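Local coordinates for protein URE2 (Lodderomyces elongisporus NRRL YB-4239, PDB 4EXJ) that is of unknown function but belongs to the glutathione S-transferase superfamily and, as a Ure2-like member, probably binds glutathione, at residues H31-H34 against W35-D39; L95-E98 against Q99-L102; K197-Q200 against R201-F205; F205-V208 against E209-K213. All coordinates share one frame; numbering follows the deposited sequence.

Interaction 1: residues H31-H34 against W35-D39; sequences HMFH and WPTKD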
loop_
_atom_site.group_PDB
_atom_site.type_symbol
_atom_site.label_atom_id
_atom_site.label_comp_id
_atom_site.label_asym_id
_atom_site.label_seq_id
_atom_site.Cartn_x
_atom_site.Cartn_y
_atom_site.Cartn_z
ATOM N N HIS B 31 3.862 -21.450 9.982
ATOM C CA HIS B 31 5.085 -21.992 9.425
ATOM C C HIS B 31 6.108 -20.881 9.344
ATOM O O HIS B 31 6.137 -20.129 8.369
ATOM C CB HIS B 31 4.820 -22.576 8.038
ATOM C CG HIS B 31 5.989 -23.299 7.447
ATOM N ND1 HIS B 31 7.073 -22.646 6.903
ATOM C CD2 HIS B 31 6.236 -24.623 7.301
ATOM C CE1 HIS B 31 7.941 -23.535 6.453
ATOM N NE2 HIS B 31 7.457 -24.741 6.683
ATOM N N MET B 32 6.934 -20.764 10.383
ATOM C CA MET B 32 7.938 -19.701 10.454
ATOM C C MET B 32 9.228 -20.078 9.712
ATOM O O MET B 32 9.925 -21.026 10.097
ATOM C CB MET B 32 8.221 -19.341 11.925
ATOM C CG MET B 32 9.252 -18.230 12.132
ATOM S SD MET B 32 8.688 -16.600 11.587
ATOM C CE MET B 32 7.478 -16.194 12.840
ATOM N N PHE B 33 9.530 -19.362 8.638
ATOM C CA PHE B 33 10.767 -19.581 7.888
ATOM C C PHE B 33 11.953 -19.074 8.692
ATOM O O PHE B 33 11.813 -18.137 9.481
ATOM C CB PHE B 33 10.764 -18.802 6.561
ATOM C CG PHE B 33 9.784 -19.322 5.526
ATOM C CD1 PHE B 33 9.815 -20.647 5.112
ATOM C CD2 PHE B 33 8.857 -18.468 4.941
ATOM C CE1 PHE B 33 8.911 -21.118 4.150
ATOM C CE2 PHE B 33 7.965 -18.923 3.985
ATOM C CZ PHE B 33 7.996 -20.255 3.585
ATOM N N HIS B 34 13.123 -19.679 8.476
ATOM C CA HIS B 34 14.382 -19.052 8.880
ATOM C C HIS B 34 14.599 -17.797 8.040
ATOM O O HIS B 34 14.042 -17.667 6.945
ATOM C CB HIS B 34 15.557 -20.021 8.709
ATOM C CG HIS B 34 15.793 -20.901 9.899
ATOM N ND1 HIS B 34 15.077 -22.059 10.126
ATOM C CD2 HIS B 34 16.665 -20.791 10.930
ATOM C CE1 HIS B 34 15.497 -22.622 11.244
ATOM N NE2 HIS B 34 16.461 -21.873 11.752
ATOM N N TRP B 35 15.394 -16.863 8.544
ATOM C CA TRP B 35 15.602 -15.605 7.828
ATOM C C TRP B 35 17.075 -15.201 7.749
ATOM O O TRP B 35 17.734 -15.055 8.780
ATOM C CB TRP B 35 14.760 -14.473 8.447
ATOM C CG TRP B 35 14.340 -13.495 7.430
ATOM C CD1 TRP B 35 14.831 -12.240 7.239
ATOM C CD2 TRP B 35 13.365 -13.707 6.398
ATOM N NE1 TRP B 35 14.217 -11.647 6.160
ATOM C CE2 TRP B 35 13.309 -12.527 5.630
ATOM C CE3 TRP B 35 12.530 -14.779 6.057
ATOM C CZ2 TRP B 35 12.447 -12.381 4.542
ATOM C CZ3 TRP B 35 11.673 -14.634 4.983
ATOM C CH2 TRP B 35 11.642 -13.452 4.234
ATOM N N PRO B 36 17.593 -15.012 6.521
ATOM C CA PRO B 36 16.863 -15.203 5.265
ATOM C C PRO B 36 16.646 -16.678 4.939
ATOM O O PRO B 36 17.208 -17.549 5.602
ATOM C CB PRO B 36 17.777 -14.551 4.214
ATOM C CG PRO B 36 19.131 -14.565 4.822
ATOM C CD PRO B 36 18.940 -14.456 6.305
ATOM N N THR B 37 15.822 -16.952 3.932
ATOM C CA THR B 37 15.552 -18.326 3.524
ATOM C C THR B 37 15.469 -18.402 2.014
ATOM O O THR B 37 14.972 -17.483 1.366
ATOM C CB THR B 37 14.227 -18.858 4.121
ATOM O OG1 THR B 37 13.997 -20.203 3.676
ATOM C CG2 THR B 37 13.066 -17.981 3.689
ATOM N N LYS B 38 15.965 -19.502 1.460
ATOM C CA LYS B 38 15.803 -19.780 0.041
ATOM C C LYS B 38 14.460 -20.464 -0.237
ATOM O O LYS B 38 14.111 -20.698 -1.385
ATOM C CB LYS B 38 16.950 -20.660 -0.464
ATOM C CG LYS B 38 18.258 -19.923 -0.691
ATOM C CD LYS B 38 19.380 -20.895 -1.047
ATOM C CE LYS B 38 18.930 -21.921 -2.086
ATOM N NZ LYS B 38 18.553 -21.304 -3.391
ATOM N N ASP B 39 13.709 -20.788 0.811
ATOM C CA ASP B 39 12.423 -21.483 0.650
ATOM C C ASP B 39 11.384 -20.678 -0.137
ATOM O O ASP B 39 10.542 -21.250 -0.834
ATOM C CB ASP B 39 11.833 -21.875 2.008
ATOM C CG ASP B 39 12.528 -23.079 2.636
ATOM O OD1 ASP B 39 13.579 -23.509 2.115
ATOM O OD2 ASP B 39 12.025 -23.593 3.659
HETATM O O HOH W 1 13.226 -21.786 6.357
#

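Interaction 2: residues L95-E98 against Q99-L102; sequences LYWE and QNEL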
loop_
_atom_site.group_PDB
_atom_site.type_symbol
_atom_site.label_atom_id
_atom_site.label_comp_id
_atom_site.label_asym_id
_atom_site.label_seq_id
_atom_site.Cartn_x
_atom_site.Cartn_y
_atom_site.Cartn_z
ATOM N N LEU B 95 -15.307 4.601 10.798
ATOM C CA LEU B 95 -14.094 3.979 11.341
ATOM C C LEU B 95 -13.507 2.933 10.402
ATOM O O LEU B 95 -12.276 2.789 10.323
ATOM C CB LEU B 95 -14.371 3.388 12.728
ATOM C CG LEU B 95 -14.767 4.436 13.766
ATOM C CD1 LEU B 95 -14.864 3.784 15.143
ATOM C CD2 LEU B 95 -13.774 5.574 13.774
ATOM N N TYR B 96 -14.381 2.226 9.678
ATOM C CA TYR B 96 -13.953 1.240 8.704
ATOM C C TYR B 96 -13.086 1.895 7.632
ATOM O O TYR B 96 -12.022 1.369 7.277
ATOM C CB TYR B 96 -15.151 0.539 8.058
ATOM C CG TYR B 96 -14.775 -0.356 6.902
ATOM C CD1 TYR B 96 -14.434 -1.689 7.108
ATOM C CD2 TYR B 96 -14.761 0.142 5.603
ATOM C CE1 TYR B 96 -14.083 -2.504 6.048
ATOM C CE2 TYR B 96 -14.415 -0.668 4.529
ATOM C CZ TYR B 96 -14.075 -1.984 4.766
ATOM O OH TYR B 96 -13.738 -2.786 3.716
ATOM N N TRP B 97 -13.542 3.036 7.111
ATOM C CA TRP B 97 -12.723 3.748 6.105
ATOM C C TRP B 97 -11.439 4.340 6.671
ATOM O O TRP B 97 -10.433 4.379 5.963
ATOM C CB TRP B 97 -13.529 4.771 5.313
ATOM C CG TRP B 97 -14.603 4.086 4.494
ATOM C CD1 TRP B 97 -15.953 4.136 4.719
ATOM C CD2 TRP B 97 -14.412 3.194 3.380
ATOM N NE1 TRP B 97 -16.613 3.347 3.803
ATOM C CE2 TRP B 97 -15.693 2.767 2.968
ATOM C CE3 TRP B 97 -13.286 2.741 2.664
ATOM C CZ2 TRP B 97 -15.875 1.884 1.903
ATOM C CZ3 TRP B 97 -13.476 1.859 1.595
ATOM C CH2 TRP B 97 -14.762 1.452 1.224
ATOM N N GLU B 98 -11.457 4.780 7.927
ATOM C CA GLU B 98 -10.223 5.272 8.563
ATOM C C GLU B 98 -9.236 4.110 8.670
ATOM O O GLU B 98 -8.043 4.255 8.357
ATOM C CB GLU B 98 -10.490 5.840 9.969
ATOM C CG GLU B 98 -11.162 7.232 9.997
ATOM C CD GLU B 98 -11.581 7.675 11.389
ATOM O OE1 GLU B 98 -11.007 7.160 12.376
ATOM O OE2 GLU B 98 -12.483 8.546 11.493
ATOM N N GLN B 99 -9.738 2.963 9.128
ATOM C CA GLN B 99 -8.950 1.752 9.257
ATOM C C GLN B 99 -8.365 1.363 7.907
ATOM O O GLN B 99 -7.172 1.069 7.792
ATOM C CB GLN B 99 -9.878 0.644 9.789
ATOM C CG GLN B 99 -9.353 -0.761 9.811
ATOM C CD GLN B 99 -10.422 -1.642 10.423
ATOM O OE1 GLN B 99 -10.571 -1.691 11.640
ATOM N NE2 GLN B 99 -11.205 -2.291 9.583
ATOM N N ASN B 100 -9.195 1.368 6.866
ATOM C CA ASN B 100 -8.706 0.936 5.559
ATOM C C ASN B 100 -7.622 1.865 5.027
ATOM O O ASN B 100 -6.594 1.408 4.518
ATOM C CB ASN B 100 -9.861 0.857 4.559
ATOM C CG ASN B 100 -9.793 -0.374 3.692
ATOM O OD1 ASN B 100 -9.782 -1.502 4.194
ATOM N ND2 ASN B 100 -9.809 -0.172 2.387
ATOM N N GLU B 101 -7.845 3.176 5.125
ATOM C CA GLU B 101 -6.851 4.100 4.592
ATOM C C GLU B 101 -5.540 3.968 5.365
ATOM O O GLU B 101 -4.465 4.023 4.763
ATOM C CB GLU B 101 -7.379 5.544 4.526
ATOM C CG GLU B 101 -7.556 6.216 5.836
ATOM C CD GLU B 101 -8.330 7.527 5.732
ATOM O OE1 GLU B 101 -8.221 8.348 6.670
ATOM O OE2 GLU B 101 -9.047 7.734 4.724
ATOM N N LEU B 102 -5.612 3.811 6.687
ATOM C CA LEU B 102 -4.361 3.675 7.468
ATOM C C LEU B 102 -3.604 2.393 7.200
ATOM O O LEU B 102 -2.366 2.379 7.278
ATOM C CB LEU B 102 -4.592 3.866 8.972
ATOM C CG LEU B 102 -4.895 5.330 9.287
ATOM C CD1 LEU B 102 -5.358 5.442 10.732
ATOM C CD2 LEU B 102 -3.688 6.222 9.029
HETATM O O HOH W 2 -10.916 -1.432 6.859
#

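Interaction 3: residues K197-Q200 against R201-F205; sequences KWFQ and RAIAF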
loop_
_atom_site.group_PDB
_atom_site.type_symbol
_atom_site.label_atom_id
_atom_site.label_comp_id
_atom_site.label_asym_id
_atom_site.label_seq_id
_atom_site.Cartn_x
_atom_site.Cartn_y
_atom_site.Cartn_z
ATOM N N LYS B 197 4.855 7.667 22.839
ATOM C CA LYS B 197 3.918 7.293 23.884
ATOM C C LYS B 197 2.998 6.195 23.360
ATOM O O LYS B 197 2.728 5.208 24.026
ATOM C CB LYS B 197 3.094 8.508 24.293
ATOM C CG LYS B 197 2.193 8.272 25.482
ATOM C CD LYS B 197 1.852 9.592 26.174
ATOM C CE LYS B 197 1.134 10.546 25.228
ATOM N NZ LYS B 197 -0.207 10.024 24.817
ATOM N N TRP B 198 2.534 6.380 22.133
ATOM C CA TRP B 198 1.704 5.384 21.507
ATOM C C TRP B 198 2.461 4.055 21.307
ATOM O O TRP B 198 1.910 2.987 21.543
ATOM C CB TRP B 198 1.172 5.892 20.155
ATOM C CG TRP B 198 0.745 4.720 19.310
ATOM C CD1 TRP B 198 -0.474 4.108 19.322
ATOM C CD2 TRP B 198 1.558 3.980 18.370
ATOM N NE1 TRP B 198 -0.473 3.027 18.454
ATOM C CE2 TRP B 198 0.756 2.938 17.856
ATOM C CE3 TRP B 198 2.874 4.099 17.923
ATOM C CZ2 TRP B 198 1.227 2.009 16.906
ATOM C CZ3 TRP B 198 3.353 3.172 16.960
ATOM C CH2 TRP B 198 2.524 2.144 16.476
ATOM N N PHE B 199 3.713 4.109 20.861
ATOM C CA PHE B 199 4.446 2.873 20.666
ATOM C C PHE B 199 4.549 2.084 21.975
ATOM O O PHE B 199 4.335 0.871 22.012
ATOM C CB PHE B 199 5.838 3.098 20.063
ATOM C CG PHE B 199 6.601 1.820 19.856
ATOM C CD1 PHE B 199 6.203 0.925 18.873
ATOM C CD2 PHE B 199 7.679 1.488 20.673
ATOM C CE1 PHE B 199 6.885 -0.258 18.679
ATOM C CE2 PHE B 199 8.367 0.304 20.489
ATOM C CZ PHE B 199 7.959 -0.580 19.483
ATOM N N GLN B 200 4.873 2.779 23.050
ATOM C CA GLN B 200 5.044 2.086 24.323
ATOM C C GLN B 200 3.742 1.429 24.780
ATOM O O GLN B 200 3.754 0.316 25.319
ATOM C CB GLN B 200 5.573 3.060 25.393
ATOM C CG GLN B 200 6.986 3.573 25.125
ATOM C CD GLN B 200 8.037 2.474 25.070
ATOM O OE1 GLN B 200 7.858 1.392 25.621
ATOM N NE2 GLN B 200 9.140 2.754 24.406
ATOM N N ARG B 201 2.613 2.098 24.570
ATOM C CA ARG B 201 1.354 1.497 24.976
ATOM C C ARG B 201 0.955 0.356 24.056
ATOM O O ARG B 201 0.351 -0.613 24.492
ATOM C CB ARG B 201 0.217 2.519 25.138
ATOM C CG ARG B 201 -0.382 3.085 23.880
ATOM C CD ARG B 201 -1.644 3.905 24.239
ATOM N NE ARG B 201 -1.285 5.107 24.985
ATOM C CZ ARG B 201 -0.985 6.278 24.424
ATOM N NH1 ARG B 201 -1.006 6.435 23.094
ATOM N NH2 ARG B 201 -0.652 7.305 25.196
ATOM N N ALA B 202 1.309 0.464 22.777
ATOM C CA ALA B 202 0.983 -0.610 21.848
ATOM C C ALA B 202 1.803 -1.894 22.066
ATOM O O ALA B 202 1.253 -2.990 22.028
ATOM C CB ALA B 202 1.112 -0.124 20.402
ATOM N N ILE B 203 3.107 -1.737 22.295
ATOM C CA ILE B 203 3.999 -2.852 22.532
ATOM C C ILE B 203 3.654 -3.549 23.860
ATOM O O ILE B 203 3.874 -4.756 24.010
ATOM C CB ILE B 203 5.484 -2.401 22.496
ATOM C CG1 ILE B 203 6.406 -3.603 22.283
ATOM C CG2 ILE B 203 5.875 -1.603 23.734
ATOM C CD1 ILE B 203 6.359 -4.138 20.866
ATOM N N ALA B 204 3.073 -2.781 24.781
ATOM C CA ALA B 204 2.667 -3.283 26.094
ATOM C C ALA B 204 1.304 -3.998 26.100
ATOM O O ALA B 204 0.887 -4.557 27.123
ATOM C CB ALA B 204 2.650 -2.125 27.100
ATOM N N PHE B 205 0.600 -3.967 24.969
ATOM C CA PHE B 205 -0.727 -4.582 24.881
ATOM C C PHE B 205 -0.650 -6.096 24.999
ATOM O O PHE B 205 0.075 -6.758 24.236
ATOM C CB PHE B 205 -1.407 -4.197 23.559
ATOM C CG PHE B 205 -2.823 -4.669 23.448
ATOM C CD1 PHE B 205 -3.852 -3.964 24.050
ATOM C CD2 PHE B 205 -3.126 -5.813 22.743
ATOM C CE1 PHE B 205 -5.165 -4.398 23.954
ATOM C CE2 PHE B 205 -4.440 -6.263 22.648
ATOM C CZ PHE B 205 -5.460 -5.553 23.249
HETATM O O HOH W 3 0.011 8.868 21.894
#

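Interaction 4: residues F205-V208 against E209-K213; sequences FENV and EEILK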
loop_
_atom_site.group_PDB
_atom_site.type_symbol
_atom_site.label_atom_id
_atom_site.label_comp_id
_atom_site.label_asym_id
_atom_site.label_seq_id
_atom_site.Cartn_x
_atom_site.Cartn_y
_atom_site.Cartn_z
ATOM N N PHE B 205 0.600 -3.967 24.969
ATOM C CA PHE B 205 -0.727 -4.582 24.881
ATOM C C PHE B 205 -0.650 -6.096 24.999
ATOM O O PHE B 205 0.075 -6.758 24.236
ATOM C CB PHE B 205 -1.407 -4.197 23.559
ATOM C CG PHE B 205 -2.823 -4.669 23.448
ATOM C CD1 PHE B 205 -3.852 -3.964 24.050
ATOM C CD2 PHE B 205 -3.126 -5.813 22.743
ATOM C CE1 PHE B 205 -5.165 -4.398 23.954
ATOM C CE2 PHE B 205 -4.440 -6.263 22.648
ATOM C CZ PHE B 205 -5.460 -5.553 23.249
ATOM N N GLU B 206 -1.391 -6.655 25.963
ATOM C CA GLU B 206 -1.441 -8.115 26.152
ATOM C C GLU B 206 -0.080 -8.775 25.952
ATOM O O GLU B 206 0.895 -8.374 26.586
ATOM C CB GLU B 206 -2.529 -8.753 25.288
ATOM C CG GLU B 206 -3.927 -8.211 25.650
ATOM C CD GLU B 206 -5.057 -8.826 24.849
ATOM O OE1 GLU B 206 -4.823 -9.778 24.076
ATOM O OE2 GLU B 206 -6.208 -8.362 25.013
ATOM N N ASN B 207 -0.004 -9.785 25.085
ATOM C CA ASN B 207 1.263 -10.493 24.897
ATOM C C ASN B 207 1.976 -10.155 23.581
ATOM O O ASN B 207 2.767 -10.953 23.085
ATOM C CB ASN B 207 1.083 -12.011 25.032
ATOM C CG ASN B 207 0.096 -12.573 24.046
ATOM O OD1 ASN B 207 -0.781 -11.867 23.550
ATOM N ND2 ASN B 207 0.243 -13.857 23.740
ATOM N N VAL B 208 1.697 -8.966 23.053
ATOM C CA VAL B 208 2.315 -8.492 21.804
ATOM C C VAL B 208 3.833 -8.555 21.881
ATOM O O VAL B 208 4.468 -9.090 20.982
ATOM C CB VAL B 208 1.842 -7.069 21.443
ATOM C CG1 VAL B 208 2.719 -6.460 20.330
ATOM C CG2 VAL B 208 0.369 -7.111 21.003
ATOM N N GLU B 209 4.415 -8.029 22.956
ATOM C CA GLU B 209 5.868 -7.985 23.043
ATOM C C GLU B 209 6.484 -9.373 23.109
ATOM O O GLU B 209 7.470 -9.651 22.409
ATOM C CB GLU B 209 6.326 -7.132 24.216
ATOM C CG GLU B 209 7.799 -6.816 24.139
ATOM C CD GLU B 209 8.247 -5.957 25.285
ATOM O OE1 GLU B 209 7.802 -6.231 26.418
ATOM O OE2 GLU B 209 9.043 -5.019 25.049
ATOM N N GLU B 210 5.893 -10.243 23.935
ATOM C CA GLU B 210 6.314 -11.639 24.031
ATOM C C GLU B 210 6.306 -12.316 22.666
ATOM O O GLU B 210 7.262 -13.014 22.294
ATOM C CB GLU B 210 5.393 -12.392 25.002
ATOM C CG GLU B 210 5.642 -13.881 25.095
ATOM C CD GLU B 210 4.604 -14.583 25.975
ATOM O OE1 GLU B 210 4.051 -13.931 26.888
ATOM O OE2 GLU B 210 4.341 -15.787 25.756
ATOM N N ILE B 211 5.245 -12.094 21.892
ATOM C CA ILE B 211 5.140 -12.710 20.569
ATOM C C ILE B 211 6.290 -12.265 19.661
ATOM O O ILE B 211 6.933 -13.087 19.004
ATOM C CB ILE B 211 3.790 -12.368 19.924
ATOM C CG1 ILE B 211 2.653 -13.069 20.694
ATOM C CG2 ILE B 211 3.765 -12.744 18.435
ATOM C CD1 ILE B 211 1.268 -12.546 20.339
ATOM N N LEU B 212 6.585 -10.972 19.696
ATOM C CA LEU B 212 7.600 -10.392 18.814
ATOM C C LEU B 212 9.004 -10.856 19.229
ATOM O O LEU B 212 9.881 -11.025 18.375
ATOM C CB LEU B 212 7.490 -8.869 18.814
ATOM C CG LEU B 212 6.245 -8.280 18.126
ATOM C CD1 LEU B 212 6.170 -6.766 18.293
ATOM C CD2 LEU B 212 6.182 -8.670 16.633
ATOM N N LYS B 213 9.199 -11.082 20.530
ATOM C CA LYS B 213 10.498 -11.560 21.059
ATOM C C LYS B 213 10.834 -12.998 20.669
ATOM O O LYS B 213 11.989 -13.405 20.757
ATOM C CB LYS B 213 10.537 -11.436 22.588
ATOM C CG LYS B 213 10.652 -10.006 23.098
ATOM C CD LYS B 213 12.101 -9.609 23.350
ATOM C CE LYS B 213 12.205 -8.204 23.946
ATOM N NZ LYS B 213 11.482 -8.070 25.251
HETATM O O HOH W 4 2.952 -6.866 25.383
#

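Interaction 1: residues H31-H34 against W35-D39
Phe33 and His34 meet Thr37 and Asp39 in a local turn contact, where the chain leaves the outer strand 28-32 of the four-stranded N-terminal sheet and heads for helix 43-48. A cis peptide bond between Trp35 and Pro36 helps to fold the chain back here. Part of the bend is closed by apolar contacts. Phe33 CB lies 3.8 Å from Thr37 CG2, and farther out along the ring Phe33 CE1 is 3.7 Å from Asp39 CB. Ring and carboxylate planes stand almost perpendicular, at 85°. The methyl of Thr37 faces inward because OG1 takes the place anti to the backbone N (chi1 179°). The carbonyl oxygen of His34 sits close against this residue, 3.1 Å from Thr37 CB, while the indole of Trp35 brings CE3 to 3.4 Å of the same His34 O.

Thr37 OG1 also accepts from Asp39 N at 2.9 Å and 160°, a classic ST turn that leads into the short 3-10 stretch at Asp39. A water joins the two arms: it accepts from His34 N at 3.0 Å, hydrogen-bonds with Thr37 OG1, and gives a weak bond to Asp39 OD2. Around the bend, Phe33 also packs on Tyr7 of the neighbouring strand 4-8 and on Ile40, and Trp35 touches Thr11. In chemical terms, methyl and ring packing closes the turn on one side, while its polar groups are drawn together by the threonine hydroxyl and a shared water, with direct bonding between the arms playing no part.

Interaction 2: residues L95-E98 against Q99-L102
Glu98 and Gln99 are neighbours at the middle of this helical stretch, and each reaches a full turn away. Glu98 does so through its carbonyl: its oxygen accepts from Leu102 N at 3.0 Å and has Glu101 CG at 3.2 Å. The carboxylate of Glu101 runs on, extended, to the second subunit, where OE2 bonds the backbone N of Thr66. Gln99 gives its backbone N to Leu95 O at 2.8 Å and 165°, and its CB packs on the same oxygen. With CG anti to the backbone N (chi1 171°) and the chain extended, its amide is carried out past the Tyr96 ring, whose plane lies 66° from that of the amide. NE2 donates to a water at 2.9 Å, and OE1 accepts from Tyr87 N.

The backbone bonds are those of a regular alpha-helix, i to i+4, near the start of the long helix 93-120 of the GST C-terminal domain, on a side that helps form the dimer interface. Asn100 is the third residue. Its amide stands beside the Tyr96 ring with the planes nearly parallel, OD1 accepts from the same water at 2.9 Å, and ND2 donates to Asn70 of the second subunit. The water's remaining bond goes to Tyr96 O, also the acceptor for Asn100 N.

Interaction 3: residues K197-Q200 against R201-F205
Trp198 presents one face of its indole to Ala202, whose CB hangs over the rim of the ring, 4.0 Å from CE2. The guanidinium of Arg201 comes to the same tryptophan from another direction, with NH1 near the ring plane, at its edge. One residue on, Phe199 likewise offers a ring face to Ile203: CB stands above the rim and CD1 reaches 4.1 Å from Phe199 CZ, the two side chains crossing at a slant.

Arg201 folds back along the helix. Its CG lies between the backbone N and the carbonyl carbon (chi1 74°), and a bend at chi3 lays the guanidinium flat over Lys197 O, which lies 3.9 Å from its plane and above its centre. NH1 gives hydrogen bonds to Asp154 O and to a water at 2.9 Å. As modelled, Lys197 NZ stands 2.8 Å from Arg201 NH2, too near for two donors, so the placing of those ends is doubtful. Backbone bonds such as Ile203 N to Phe199 O, 2.9 Å and 169°, keep these pairs a turn apart.

Trp198 NE1 donates to Asp165 OD1, and Phe199 packs on helix 163-179. This is the amphipathic packing of helix 193-203 in the all-helical C-terminal domain of the GST fold; in GSTs an aspartate placed like Asp165 usually belongs to the N-capping box of the core helix.

Interaction 4: residues F205-V208 against E209-K213
Val208 and Leu212 form the tight side of this contact, the first turn of helix 208-213. Their side chains run side by side in the same direction, Val208 CG1 4.0 Å from Leu212 CD1, with CG1 anti to the backbone N (chi1 167°). Both are buried: helix 163-179 covers them through Leu169, and Leu212 also touches His173 and Val19. One residue back, Ile211 lies across the amide of Asn207, with CD1 3.8 Å from ND2 and CG1 only 3.2 Å from the backbone oxygen of Asn207. That oxygen accepts from Ile211 N at 3.0 Å and 159°, and Val208 O takes Leu212 N in the same way.

The link into the helix is a type II' beta turn from Phe205 to Val208, closed by Val208 N donating to Phe205 O at 3.0 Å, with Glu206 at positive phi (39°). Asn207 occupies the N-cap position, yet its side chain makes no capping bond; its amide serves as a packing surface for Ile211. The backbone N of Glu209, in the first turn, donates instead to a water at 3.1 Å.

The other side is looser and faces solvent. Glu210 stretches out, its OE1 no nearer than 4.0 Å to Asn207 CB. Glu209 reaches Lys213 in a salt bridge that is long, OE2 to NZ 3.9 Å, while its chain rests on Ile203. Glu206, at the corner of the turn, has its carboxylate paired with Lys84, away from the helix that follows.

In the fold
From the N terminus the four contacts come in series, each a short-range closure of a bend or helical turn; none crosses or encloses another. Interaction 1 rounds the bend between strand 28-32 and helix 43-48 in the N-terminal GST domain. Interaction 2 lies in helix 93-120 at the dimer interface, on the opposite side of the chain's centre, 32 Å away between centres. Interactions 3 and 4 are continuous through Phe205: helix 193-203 runs out, the chain turns, and helix 208-213 packs back on it, Ile203 CD1 lying 3.7 Å from Leu212 CD1. Interaction 4 also reaches helix 15-23, tying the C-terminal helices to the N-terminal domain.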